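Long-range contacts in TbpB (Actinobacillus pleuropneumoniae, PDB 3HOL), which probably binds transferrin as the lipoprotein component of the bacterial transferrin receptor, serving iron acquisition: residues Asn108-Glu113 with Asn292-Ala297; Asp146-Lys151 with Gly162-Ala167; Ala446-Ala451 with Val465-Val470. One frame throughout, in Å; residues are numbered along the deposited sequence.

Interaction 1 of 3, residues Asn108-Glu113 with Asn292-Ala297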
ATOM      1  N   ASN A 108       5.508  -2.859   7.192  1.00  8.65           N
ATOM      2  CA  ASN A 108       4.366  -3.701   6.883  1.00  9.99           C
ATOM      3  C   ASN A 108       3.094  -2.973   7.288  1.00  9.71           C
ATOM      4  O   ASN A 108       3.158  -1.953   7.985  1.00  8.02           O
ATOM      5  CB  ASN A 108       4.452  -5.047   7.633  1.00 10.27           C
ATOM      6  CG  ASN A 108       4.520  -4.869   9.136  1.00 12.77           C
ATOM      7  OD1 ASN A 108       3.557  -4.455   9.760  1.00 12.24           O
ATOM      8  ND2 ASN A 108       5.683  -5.183   9.725  1.00 11.88           N
ATOM      9  N   SER A 109       1.958  -3.495   6.856  1.00  9.12           N
ATOM     10  CA  SER A 109       0.646  -2.879   7.140  1.00 10.08           C
ATOM     11  C   SER A 109       0.508  -1.431   6.618  1.00 10.49           C
ATOM     12  O   SER A 109       0.221  -0.518   7.399  1.00  9.61           O
ATOM     13  CB  SER A 109       0.344  -2.977   8.647  1.00 11.55           C
ATOM     14  OG  SER A 109      -0.929  -2.410   8.896  1.00 16.52           O
ATOM     15  N   PRO A 110       0.711  -1.203   5.295  1.00  9.43           N
ATOM     16  CA  PRO A 110       0.535   0.141   4.725  1.00  9.36           C
ATOM     17  C   PRO A 110      -0.822   0.744   5.154  1.00  9.83           C
ATOM     18  O   PRO A 110      -1.832   0.062   5.047  1.00  9.38           O
ATOM     19  CB  PRO A 110       0.523  -0.113   3.203  1.00  8.97           C
ATOM     20  CG  PRO A 110       1.305  -1.436   3.033  1.00  9.47           C
ATOM     21  CD  PRO A 110       0.954  -2.234   4.258  1.00  9.74           C
ATOM     22  N   ALA A 111      -0.830   1.985   5.637  1.00  9.34           N
ATOM     23  CA  ALA A 111      -2.004   2.550   6.352  1.00  8.90           C
ATOM     24  C   ALA A 111      -3.277   2.545   5.524  1.00  9.00           C
ATOM     25  O   ALA A 111      -3.256   2.940   4.367  1.00  9.54           O
ATOM     26  CB  ALA A 111      -1.693   4.011   6.823  1.00  8.55           C
ATOM     27  N   LYS A 112      -4.395   2.128   6.106  1.00  8.95           N
ATOM     28  CA  LYS A 112      -5.684   2.218   5.379  1.00  9.26           C
ATOM     29  C   LYS A 112      -6.573   3.323   5.942  1.00  8.91           C
ATOM     30  O   LYS A 112      -7.609   3.655   5.358  1.00 10.23           O
ATOM     31  CB  LYS A 112      -6.432   0.874   5.427  1.00  7.66           C
ATOM     32  CG  LYS A 112      -5.786  -0.184   4.455  1.00  8.69           C
ATOM     33  CD  LYS A 112      -6.702  -1.379   4.245  1.00 10.07           C
ATOM     34  CE  LYS A 112      -6.056  -2.395   3.272  1.00 12.55           C
ATOM     35  NZ  LYS A 112      -5.183  -3.372   3.997  1.00 12.47           N
ATOM     36  N   GLU A 113      -6.165   3.860   7.085  1.00  9.75           N
ATOM     37  CA  GLU A 113      -6.776   5.059   7.648  1.00 10.41           C
ATOM     38  C   GLU A 113      -5.673   6.053   7.980  1.00 11.82           C
ATOM     39  O   GLU A 113      -4.551   5.656   8.346  1.00 11.50           O
ATOM     40  CB  GLU A 113      -7.578   4.727   8.912  1.00 11.51           C
ATOM     41  CG  GLU A 113      -8.642   3.657   8.712  1.00 14.04           C
ATOM     42  CD  GLU A 113      -9.605   3.488   9.926  1.00 24.73           C
ATOM     43  OE1 GLU A 113      -9.466   4.174  10.969  1.00 25.74           O
ATOM     44  OE2 GLU A 113     -10.521   2.667   9.823  1.00 28.43           O
ATOM     45  N   ASN A 292      -2.136  -5.917   1.107  1.00 10.92           N
ATOM     46  CA  ASN A 292      -1.315  -4.710   1.004  1.00 11.57           C
ATOM     47  C   ASN A 292      -1.747  -3.826  -0.173  1.00 11.10           C
ATOM     48  O   ASN A 292      -1.835  -4.282  -1.330  1.00 10.78           O
ATOM     49  CB  ASN A 292       0.161  -5.090   0.867  1.00 10.77           C
ATOM     50  CG  ASN A 292       0.689  -5.738   2.112  1.00 13.66           C
ATOM     51  OD1 ASN A 292       0.263  -5.407   3.236  1.00 12.85           O
ATOM     52  ND2 ASN A 292       1.657  -6.628   1.946  1.00 11.30           N
ATOM     53  N   ASN A 293      -2.007  -2.557   0.099  1.00 10.58           N
ATOM     54  CA  ASN A 293      -2.407  -1.663  -0.994  1.00 11.22           C
ATOM     55  C   ASN A 293      -1.914  -0.246  -0.707  1.00 11.88           C
ATOM     56  O   ASN A 293      -1.922   0.181   0.466  1.00 11.31           O
ATOM     57  CB  ASN A 293      -3.934  -1.659  -1.136  1.00 11.08           C
ATOM     58  CG  ASN A 293      -4.383  -0.928  -2.389  1.00 12.59           C
ATOM     59  OD1 ASN A 293      -4.605   0.274  -2.322  1.00 10.48           O
ATOM     60  ND2 ASN A 293      -4.411  -1.616  -3.536  1.00 11.23           N
ATOM     61  N   PHE A 294      -1.469   0.477  -1.745  1.00 10.80           N
ATOM     62  CA  PHE A 294      -0.915   1.800  -1.506  1.00 10.54           C
ATOM     63  C   PHE A 294      -1.839   2.939  -1.925  1.00 10.92           C
ATOM     64  O   PHE A 294      -1.484   4.101  -1.817  1.00 11.98           O
ATOM     65  CB  PHE A 294       0.466   1.916  -2.154  1.00 10.81           C
ATOM     66  CG  PHE A 294       1.416   0.842  -1.736  1.00 10.33           C
ATOM     67  CD1 PHE A 294       1.910   0.816  -0.440  1.00  9.01           C
ATOM     68  CD2 PHE A 294       1.838  -0.123  -2.660  1.00 11.59           C
ATOM     69  CE1 PHE A 294       2.832  -0.173  -0.045  1.00  8.50           C
ATOM     70  CE2 PHE A 294       2.746  -1.118  -2.296  1.00 13.00           C
ATOM     71  CZ  PHE A 294       3.237  -1.154  -0.969  1.00  9.26           C
ATOM     72  N   GLY A 295      -3.055   2.615  -2.329  1.00 11.20           N
ATOM     73  CA  GLY A 295      -3.993   3.656  -2.768  1.00 11.47           C
ATOM     74  C   GLY A 295      -4.405   3.557  -4.237  1.00 11.30           C
ATOM     75  O   GLY A 295      -5.117   4.401  -4.734  1.00 11.67           O
ATOM     76  N   ASP A 296      -3.964   2.514  -4.923  1.00 12.46           N
ATOM     77  CA  ASP A 296      -4.425   2.249  -6.293  1.00 12.35           C
ATOM     78  C   ASP A 296      -5.224   0.932  -6.255  1.00 12.34           C
ATOM     79  O   ASP A 296      -4.650  -0.158  -6.103  1.00 11.84           O
ATOM     80  CB  ASP A 296      -3.242   2.175  -7.260  1.00 13.38           C
ATOM     81  CG  ASP A 296      -3.691   2.187  -8.728  1.00 16.07           C
ATOM     82  OD1 ASP A 296      -4.847   1.822  -8.994  1.00 12.42           O
ATOM     83  OD2 ASP A 296      -2.899   2.562  -9.607  1.00 20.04           O
ATOM     84  N   ALA A 297      -6.557   1.036  -6.380  1.00 12.45           N
ATOM     85  CA  ALA A 297      -7.434  -0.139  -6.299  1.00 12.28           C
ATOM     86  C   ALA A 297      -7.208  -1.036  -7.522  1.00 13.99           C
ATOM     87  O   ALA A 297      -7.607  -2.216  -7.513  1.00 14.01           O
ATOM     88  CB  ALA A 297      -8.901   0.292  -6.215  1.00 12.76           C
TER
HETATM   89  O   HOH W   1       1.783  -5.949   5.472  1.00 16.05           O
HETATM   90  O   HOH W   2      -2.563  -1.912   3.071  1.00 11.84           O
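Pro110 presses its ring against Asn292 and Phe294, joining two loops near the middle of the two-lobed chain. One loop connects strands 101-107 and 113-115; the other belongs to the C-lobe handle domain. The ring approaches by different atoms: CD lies 3.4 Å from Asn292 OD1, CG is 3.7 Å from Phe294 CE1, and CB faces the carbonyl O of Asn293. CG meets the phenyl ring obliquely, at its CD1-CE1 side, while the proline and the Asn292 side chain cross at about a right angle. Asn292 reaches back because its CG sits beside the backbone N (chi1 -67°), which brings the amide oxygen close to the proline.

Around the proline the polar links are made by water. One molecule accepts from Ser109 N at 2.8 Å and donates to Asn292 OD1. A second accepts from Asn293 N and from Lys112 NZ and lies within bonding distance of Pro110 O, 2.9 Å away. Lys112 NZ is placed by a salt bridge to Glu290 and a bond to Leu291 O, just ahead of the handle loop. Asn205 ties both loops together, its ND2 bonding to Ala111 O and Asn293 O. The handle loop is shaped by an Asx turn, Asn293 OD1 accepting from Gly295 N at 2.8 Å. From the same amide, ND2 donates almost straight (169°) to Asp296 O.

Interaction 2 of 3, residues Asp146-Lys151 with Gly162-Ala167; sequences DDYYTK and GDAKPA
Tyr149 lays its ring against the aliphatic chain of Lys165, beside an isolated beta bridge that pairs Tyr148 with Ala164 within the long excursion between strands 119-133 and 171-178 of an N-terminal beta-barrel region. The ring-to-lysine packing is a CH-pi contact: Lys165 CG stands 3.8 Å from the centroid of the Tyr149 ring and only 15° off its normal, displaced somewhat toward the rim. The lysine runs extended beyond CG, crossing the ring obliquely, so that CE comes to the CD1 and CE1 side. Its ammonium group continues past the aromatic system to Asn145 O, leaving the methylenes to do the packing.

The phenol end of Tyr149 reaches the next residue, with OH 3.3 Å from Pro166 CD, and these two side chains cross at about a right angle. Both tyrosines carry CG beside the backbone N, and the difference between them lies in what their rings meet: the lysine chain for Tyr149, Ala164 for Tyr148. The Tyr148 ring leans on that alanine, CD1 being 3.6 Å from Ala164 CA and CE1 4.0 Å from Ala164 CB. The carbonyl O of Asp163 comes to the edge of this ring, near its plane. Asp147 CB lies over one face, and the ring also meets His169, the two planes being nearly parallel.

Two backbone bonds set the positions from which both tyrosines start. Lys165 N donates to Asp147 O at 2.8 Å, and Tyr149 N to Asp163 O. The carboxylate of Asp163 turns elsewhere, to Lys100 and to Val160 N. At the bridge itself Tyr148 CA approaches Asp163 O to 3.3 Å, a CA-H...O contact with an angle of 131° at the hydrogen.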
ATOM      1  N   ASP A 146      38.619  10.950  14.150  1.00 18.18           N
ATOM      2  CA  ASP A 146      37.681  11.245  15.253  1.00 18.50           C
ATOM      3  C   ASP A 146      36.225  11.144  14.782  1.00 17.89           C
ATOM      4  O   ASP A 146      35.304  11.086  15.616  1.00 17.13           O
ATOM      5  CB  ASP A 146      37.923  12.620  15.855  1.00 18.99           C
ATOM      6  CG  ASP A 146      39.372  12.808  16.343  1.00 22.25           C
ATOM      7  OD1 ASP A 146      39.995  11.812  16.704  1.00 24.50           O
ATOM      8  OD2 ASP A 146      39.847  13.956  16.372  1.00 25.41           O
ATOM      9  N   ASP A 147      36.037  11.117  13.459  1.00 16.93           N
ATOM     10  CA  ASP A 147      34.683  11.133  12.838  1.00 16.59           C
ATOM     11  C   ASP A 147      34.203   9.755  12.419  1.00 15.82           C
ATOM     12  O   ASP A 147      33.008   9.450  12.605  1.00 14.02           O
ATOM     13  CB  ASP A 147      34.625  12.055  11.617  1.00 17.04           C
ATOM     14  CG  ASP A 147      34.760  13.501  11.979  1.00 19.77           C
ATOM     15  OD1 ASP A 147      33.771  14.069  12.475  1.00 19.83           O
ATOM     16  OD2 ASP A 147      35.864  14.069  11.779  1.00 22.48           O
ATOM     17  N   TYR A 148      35.105   8.946  11.842  1.00 14.15           N
ATOM     18  CA  TYR A 148      34.735   7.642  11.232  1.00 14.95           C
ATOM     19  C   TYR A 148      35.690   6.498  11.596  1.00 15.71           C
ATOM     20  O   TYR A 148      36.869   6.747  11.940  1.00 15.94           O
ATOM     21  CB  TYR A 148      34.664   7.753   9.706  1.00 14.25           C
ATOM     22  CG  TYR A 148      33.804   8.903   9.227  1.00 14.46           C
ATOM     23  CD1 TYR A 148      32.405   8.816   9.281  1.00 14.53           C
ATOM     24  CD2 TYR A 148      34.380  10.072   8.713  1.00 15.60           C
ATOM     25  CE1 TYR A 148      31.593   9.863   8.844  1.00 14.12           C
ATOM     26  CE2 TYR A 148      33.553  11.164   8.276  1.00 17.86           C
ATOM     27  CZ  TYR A 148      32.170  11.022   8.337  1.00 16.68           C
ATOM     28  OH  TYR A 148      31.346  12.041   7.927  1.00 18.51           O
ATOM     29  N   TYR A 149      35.181   5.274  11.517  1.00 15.26           N
ATOM     30  CA  TYR A 149      35.980   4.079  11.807  1.00 17.19           C
ATOM     31  C   TYR A 149      36.741   3.576  10.575  1.00 17.54           C
ATOM     32  O   TYR A 149      37.131   2.397  10.510  1.00 20.25           O
ATOM     33  CB  TYR A 149      35.097   2.944  12.352  1.00 16.53           C
ATOM     34  CG  TYR A 149      34.343   3.231  13.624  1.00 17.67           C
ATOM     35  CD1 TYR A 149      34.980   3.221  14.865  1.00 19.89           C
ATOM     36  CD2 TYR A 149      32.960   3.449  13.589  1.00 20.19           C
ATOM     37  CE1 TYR A 149      34.263   3.478  16.037  1.00 20.00           C
ATOM     38  CE2 TYR A 149      32.243   3.703  14.729  1.00 18.60           C
ATOM     39  CZ  TYR A 149      32.894   3.707  15.953  1.00 19.16           C
ATOM     40  OH  TYR A 149      32.129   3.945  17.056  1.00 23.19           O
ATOM     41  N   THR A 150      36.940   4.435   9.582  1.00 17.85           N
ATOM     42  CA  THR A 150      37.647   4.028   8.356  1.00 17.53           C
ATOM     43  C   THR A 150      38.427   5.230   7.811  1.00 17.10           C
ATOM     44  O   THR A 150      38.258   6.328   8.310  1.00 17.21           O
ATOM     45  CB  THR A 150      36.637   3.427   7.290  1.00 17.90           C
ATOM     46  OG1 THR A 150      37.354   2.755   6.233  1.00 21.82           O
ATOM     47  CG2 THR A 150      35.701   4.503   6.739  1.00 16.07           C
ATOM     48  N   LYS A 151      39.310   4.993   6.836  1.00 17.00           N
ATOM     49  CA  LYS A 151      40.091   6.035   6.133  1.00 16.55           C
ATOM     50  C   LYS A 151      39.656   6.116   4.670  1.00 15.62           C
ATOM     51  O   LYS A 151      38.967   5.206   4.174  1.00 16.35           O
ATOM     52  CB  LYS A 151      41.603   5.698   6.177  1.00 15.73           C
ATOM     53  CG  LYS A 151      42.193   5.628   7.588  1.00 18.47           C
ATOM     54  CD  LYS A 151      43.727   5.263   7.618  1.00 18.77           C
ATOM     55  CE  LYS A 151      43.984   3.819   7.084  1.00 24.36           C
ATOM     56  NZ  LYS A 151      45.352   3.329   7.353  1.00 24.94           N
ATOM     57  N   GLY A 162      26.670   4.139   9.260  1.00  9.47           N
ATOM     58  CA  GLY A 162      27.182   3.171  10.236  1.00  9.48           C
ATOM     59  C   GLY A 162      28.694   3.174  10.382  1.00  9.90           C
ATOM     60  O   GLY A 162      29.241   2.585  11.315  1.00 10.53           O
ATOM     61  N   ASP A 163      29.383   3.892   9.498  1.00  9.59           N
ATOM     62  CA  ASP A 163      30.819   4.163   9.723  1.00 10.20           C
ATOM     63  C   ASP A 163      31.094   5.265  10.738  1.00 10.28           C
ATOM     64  O   ASP A 163      32.240   5.423  11.162  1.00  9.79           O
ATOM     65  CB  ASP A 163      31.528   4.498   8.383  1.00 10.21           C
ATOM     66  CG  ASP A 163      31.481   3.333   7.390  1.00 10.80           C
ATOM     67  OD1 ASP A 163      31.702   2.172   7.828  1.00 13.74           O
ATOM     68  OD2 ASP A 163      31.253   3.574   6.164  1.00 11.19           O
ATOM     69  N   ALA A 164      30.083   6.067  11.111  1.00  9.30           N
ATOM     70  CA  ALA A 164      30.375   7.289  11.873  1.00 10.43           C
ATOM     71  C   ALA A 164      30.539   6.959  13.370  1.00 11.75           C
ATOM     72  O   ALA A 164      29.816   6.112  13.903  1.00 11.88           O
ATOM     73  CB  ALA A 164      29.251   8.357  11.677  1.00  9.12           C
ATOM     74  N   LYS A 165      31.447   7.644  14.054  1.00 12.20           N
ATOM     75  CA  LYS A 165      31.551   7.526  15.523  1.00 14.27           C
ATOM     76  C   LYS A 165      30.451   8.347  16.217  1.00 15.37           C
ATOM     77  O   LYS A 165      30.266   9.551  15.926  1.00 14.74           O
ATOM     78  CB  LYS A 165      32.931   7.994  16.002  1.00 14.32           C
ATOM     79  CG  LYS A 165      34.107   7.213  15.377  1.00 15.78           C
ATOM     80  CD  LYS A 165      35.457   7.437  16.132  1.00 16.80           C
ATOM     81  CE  LYS A 165      36.526   6.532  15.550  1.00 20.18           C
ATOM     82  NZ  LYS A 165      37.816   6.740  16.265  1.00 16.85           N
ATOM     83  N   PRO A 166      29.700   7.704  17.126  1.00 17.05           N
ATOM     84  CA  PRO A 166      28.589   8.379  17.809  1.00 17.36           C
ATOM     85  C   PRO A 166      29.026   9.632  18.593  1.00 17.85           C
ATOM     86  O   PRO A 166      28.246  10.559  18.748  1.00 17.35           O
ATOM     87  CB  PRO A 166      28.039   7.301  18.738  1.00 17.66           C
ATOM     88  CG  PRO A 166      28.476   6.035  18.135  1.00 18.28           C
ATOM     89  CD  PRO A 166      29.805   6.299  17.537  1.00 17.15           C
ATOM     90  N   ALA A 167      30.287   9.709  18.994  1.00 17.51           N
ATOM     91  CA  ALA A 167      30.769  10.904  19.698  1.00 18.04           C
ATOM     92  C   ALA A 167      30.632  12.148  18.820  1.00 17.78           C
ATOM     93  O   ALA A 167      30.431  13.257  19.333  1.00 17.94           O
ATOM     94  CB  ALA A 167      32.250  10.722  20.135  1.00 18.25           C
TER

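Interaction 3 of 3, residues Ala446-Ala451 with Val465-Val470; sequences AKTSDA and VKFNDV
Where strand 441-447 of the C-terminal beta barrel runs into a loop, it is closed against the returning chain by an antiparallel hydrogen-bonded pair, Ala446 with Val470. Ala446 N donates to Val470 O at 2.6 Å and Val470 N returns a bond to Ala446 O. The regular pairing then shifts: Thr448 N bonds to Phe467 O at 2.9 Å, so that Asn468 and Asp469 together stand opposite Lys447 alone. Asp469 has left-handed backbone angles (phi 56°, psi 32°) and takes up the extra residue of the 465-470 side.

Thr448 supplies the side-chain part of the seam. Its OG1 lies between the backbone N and the carbonyl carbon (chi1 59°), facing the returning chain. There it accepts from Phe467 N at 3.1 Å and donates to Ser449 O, in the plane of that carbonyl and on a lone pair. CG2 of the same residue meets the Phe467 ring at its edge, in plane, 3.9 Å from CD2. That ring also touches Val386 and His490 of other barrel strands. Farther along, the extended Lys466 lies with CD 3.6 Å from Asp450 O.

The threonine hydroxyl is thus used both ways, accepting from Phe467 N and donating to Ser449 O, which fixes its rotation; together with the bond from Thr448 N, it continues the pairing of the two chains beyond the last regular strand pair.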
ATOM      1  N   ALA A 446     -26.818  -7.567   6.369  1.00 20.25           N
ATOM      2  CA  ALA A 446     -27.392  -8.285   5.245  1.00 20.17           C
ATOM      3  C   ALA A 446     -28.289  -9.411   5.760  1.00 20.46           C
ATOM      4  O   ALA A 446     -28.020  -9.988   6.829  1.00 20.42           O
ATOM      5  CB  ALA A 446     -26.316  -8.850   4.386  1.00 19.85           C
ATOM      6  N   LYS A 447     -29.354  -9.715   5.009  1.00 21.13           N
ATOM      7  CA  LYS A 447     -30.248 -10.826   5.353  1.00 20.84           C
ATOM      8  C   LYS A 447     -30.915 -11.382   4.101  1.00 21.32           C
ATOM      9  O   LYS A 447     -30.914 -10.748   3.029  1.00 19.65           O
ATOM     10  CB  LYS A 447     -31.339 -10.353   6.318  1.00 21.31           C
ATOM     11  CG  LYS A 447     -32.195  -9.235   5.733  1.00 23.04           C
ATOM     12  CD  LYS A 447     -33.289  -8.789   6.666  1.00 28.20           C
ATOM     13  CE  LYS A 447     -34.580  -9.493   6.281  1.00 30.22           C
ATOM     14  NZ  LYS A 447     -35.699  -8.941   7.053  1.00 36.63           N
ATOM     15  N   THR A 448     -31.490 -12.565   4.247  1.00 20.10           N
ATOM     16  CA  THR A 448     -32.351 -13.110   3.199  1.00 21.11           C
ATOM     17  C   THR A 448     -33.773 -12.743   3.562  1.00 21.21           C
ATOM     18  O   THR A 448     -34.041 -12.217   4.668  1.00 21.42           O
ATOM     19  CB  THR A 448     -32.277 -14.656   3.138  1.00 21.09           C
ATOM     20  OG1 THR A 448     -32.678 -15.190   4.400  1.00 20.62           O
ATOM     21  CG2 THR A 448     -30.861 -15.125   2.855  1.00 19.47           C
ATOM     22  N   SER A 449     -34.693 -13.010   2.644  1.00 21.48           N
ATOM     23  CA  SER A 449     -36.127 -12.977   2.938  1.00 21.66           C
ATOM     24  C   SER A 449     -36.459 -13.923   4.119  1.00 23.47           C
ATOM     25  O   SER A 449     -35.573 -14.709   4.601  1.00 23.26           O
ATOM     26  CB  SER A 449     -36.903 -13.409   1.690  1.00 20.35           C
ATOM     27  OG  SER A 449     -36.618 -14.772   1.369  1.00 20.62           O
ATOM     28  N   ASP A 450     -37.705 -13.872   4.597  1.00 23.99           N
ATOM     29  CA  ASP A 450     -38.078 -14.802   5.668  1.00 26.73           C
ATOM     30  C   ASP A 450     -37.942 -16.269   5.218  1.00 26.08           C
ATOM     31  O   ASP A 450     -37.389 -17.073   5.942  1.00 27.06           O
ATOM     32  CB  ASP A 450     -39.466 -14.505   6.263  1.00 27.38           C
ATOM     33  CG  ASP A 450     -39.633 -15.074   7.706  1.00 33.59           C
ATOM     34  OD1 ASP A 450     -39.784 -14.272   8.666  1.00 40.32           O
ATOM     35  OD2 ASP A 450     -39.600 -16.316   7.897  1.00 37.42           O
ATOM     36  N   ALA A 451     -38.404 -16.609   4.015  1.00 26.16           N
ATOM     37  CA  ALA A 451     -38.274 -17.991   3.515  1.00 25.65           C
ATOM     38  C   ALA A 451     -36.876 -18.382   3.015  1.00 25.44           C
ATOM     39  O   ALA A 451     -36.622 -19.572   2.770  1.00 23.53           O
ATOM     40  CB  ALA A 451     -39.302 -18.275   2.415  1.00 26.27           C
ATOM     41  N   VAL A 465     -31.495 -21.853   2.364  1.00 26.68           N
ATOM     42  CA  VAL A 465     -30.611 -21.120   3.270  1.00 25.84           C
ATOM     43  C   VAL A 465     -31.286 -19.833   3.750  1.00 25.20           C
ATOM     44  O   VAL A 465     -31.984 -19.158   2.978  1.00 23.55           O
ATOM     45  CB  VAL A 465     -29.247 -20.765   2.629  1.00 26.94           C
ATOM     46  CG1 VAL A 465     -28.585 -21.998   2.094  1.00 29.04           C
ATOM     47  CG2 VAL A 465     -29.405 -19.704   1.516  1.00 25.84           C
ATOM     48  N   LYS A 466     -31.058 -19.494   5.016  1.00 24.49           N
ATOM     49  CA  LYS A 466     -31.504 -18.213   5.581  1.00 24.16           C
ATOM     50  C   LYS A 466     -30.365 -17.501   6.305  1.00 24.03           C
ATOM     51  O   LYS A 466     -29.532 -18.148   6.955  1.00 24.02           O
ATOM     52  CB  LYS A 466     -32.666 -18.418   6.547  1.00 24.58           C
ATOM     53  CG  LYS A 466     -33.828 -19.175   5.916  1.00 26.53           C
ATOM     54  CD  LYS A 466     -34.891 -19.527   6.928  1.00 30.08           C
ATOM     55  CE  LYS A 466     -35.915 -20.474   6.296  1.00 34.28           C
ATOM     56  NZ  LYS A 466     -37.034 -20.817   7.229  1.00 36.21           N
ATOM     57  N   PHE A 467     -30.327 -16.173   6.184  1.00 22.19           N
ATOM     58  CA  PHE A 467     -29.363 -15.363   6.908  1.00 22.62           C
ATOM     59  C   PHE A 467     -30.064 -14.166   7.542  1.00 23.25           C
ATOM     60  O   PHE A 467     -30.947 -13.552   6.923  1.00 22.47           O
ATOM     61  CB  PHE A 467     -28.245 -14.883   5.957  1.00 21.96           C
ATOM     62  CG  PHE A 467     -27.345 -15.986   5.475  1.00 21.09           C
ATOM     63  CD1 PHE A 467     -26.278 -16.438   6.276  1.00 20.37           C
ATOM     64  CD2 PHE A 467     -27.564 -16.598   4.236  1.00 19.38           C
ATOM     65  CE1 PHE A 467     -25.447 -17.489   5.834  1.00 20.71           C
ATOM     66  CE2 PHE A 467     -26.730 -17.640   3.777  1.00 20.17           C
ATOM     67  CZ  PHE A 467     -25.666 -18.085   4.588  1.00 17.71           C
ATOM     68  N   ASN A 468     -29.697 -13.867   8.787  1.00 23.89           N
ATOM     69  CA  ASN A 468     -30.068 -12.606   9.427  1.00 26.46           C
ATOM     70  C   ASN A 468     -28.895 -11.930  10.135  1.00 26.44           C
ATOM     71  O   ASN A 468     -27.989 -12.622  10.614  1.00 27.29           O
ATOM     72  CB  ASN A 468     -31.186 -12.830  10.445  1.00 26.92           C
ATOM     73  CG  ASN A 468     -32.460 -13.220   9.798  1.00 30.05           C
ATOM     74  OD1 ASN A 468     -33.320 -12.364   9.516  1.00 34.14           O
ATOM     75  ND2 ASN A 468     -32.589 -14.520   9.489  1.00 33.56           N
ATOM     76  N   ASP A 469     -28.924 -10.596  10.207  1.00 26.02           N
ATOM     77  CA  ASP A 469     -27.955  -9.823  11.005  1.00 26.34           C
ATOM     78  C   ASP A 469     -26.469 -10.092  10.630  1.00 25.64           C
ATOM     79  O   ASP A 469     -25.563 -10.026  11.496  1.00 25.87           O
ATOM     80  CB  ASP A 469     -28.211 -10.024  12.530  1.00 27.11           C
ATOM     81  CG  ASP A 469     -28.987  -8.845  13.196  1.00 30.95           C
ATOM     82  OD1 ASP A 469     -29.266  -7.813  12.536  1.00 34.89           O
ATOM     83  OD2 ASP A 469     -29.295  -8.933  14.419  1.00 33.44           O
ATOM     84  N   VAL A 470     -26.216 -10.386   9.348  1.00 24.07           N
ATOM     85  CA  VAL A 470     -24.837 -10.524   8.823  1.00 23.40           C
ATOM     86  C   VAL A 470     -24.230  -9.149   8.603  1.00 23.61           C
ATOM     87  O   VAL A 470     -24.805  -8.318   7.908  1.00 23.79           O
ATOM     88  CB  VAL A 470     -24.809 -11.322   7.521  1.00 23.39           C
ATOM     89  CG1 VAL A 470     -23.395 -11.450   6.963  1.00 21.56           C
ATOM     90  CG2 VAL A 470     -25.413 -12.700   7.777  1.00 22.49           C
TER
HETATM   91  O   HOH W   3     -34.592 -13.374   6.783  1.00 38.81           O
HETATM   92  O   HOH W   4     -34.699 -15.965   7.222  1.00 40.78           O

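Overall arrangement
Interaction 1 lies about 3 Å from the centre of the chain, while the other two are some 35 Å out and on opposite sides of that centre. Segment 108-113 links strand 101-107 of the five-stranded sheet to strand 113-115 of the seven-stranded one. Interaction 2, in a long excursion between strands 119-133 and 171-178, is nested along the sequence inside the loop that interaction 1 closes. Interaction 3 follows in series, in the ten-stranded sheet containing strands 441-447 and 470-477. The centres of interactions 2 and 3 are 68 Å apart, in separate barrel regions. Interaction 1 sits in the middle, consistent with a place between the two lobes, and the others at far ends of an elongated protein.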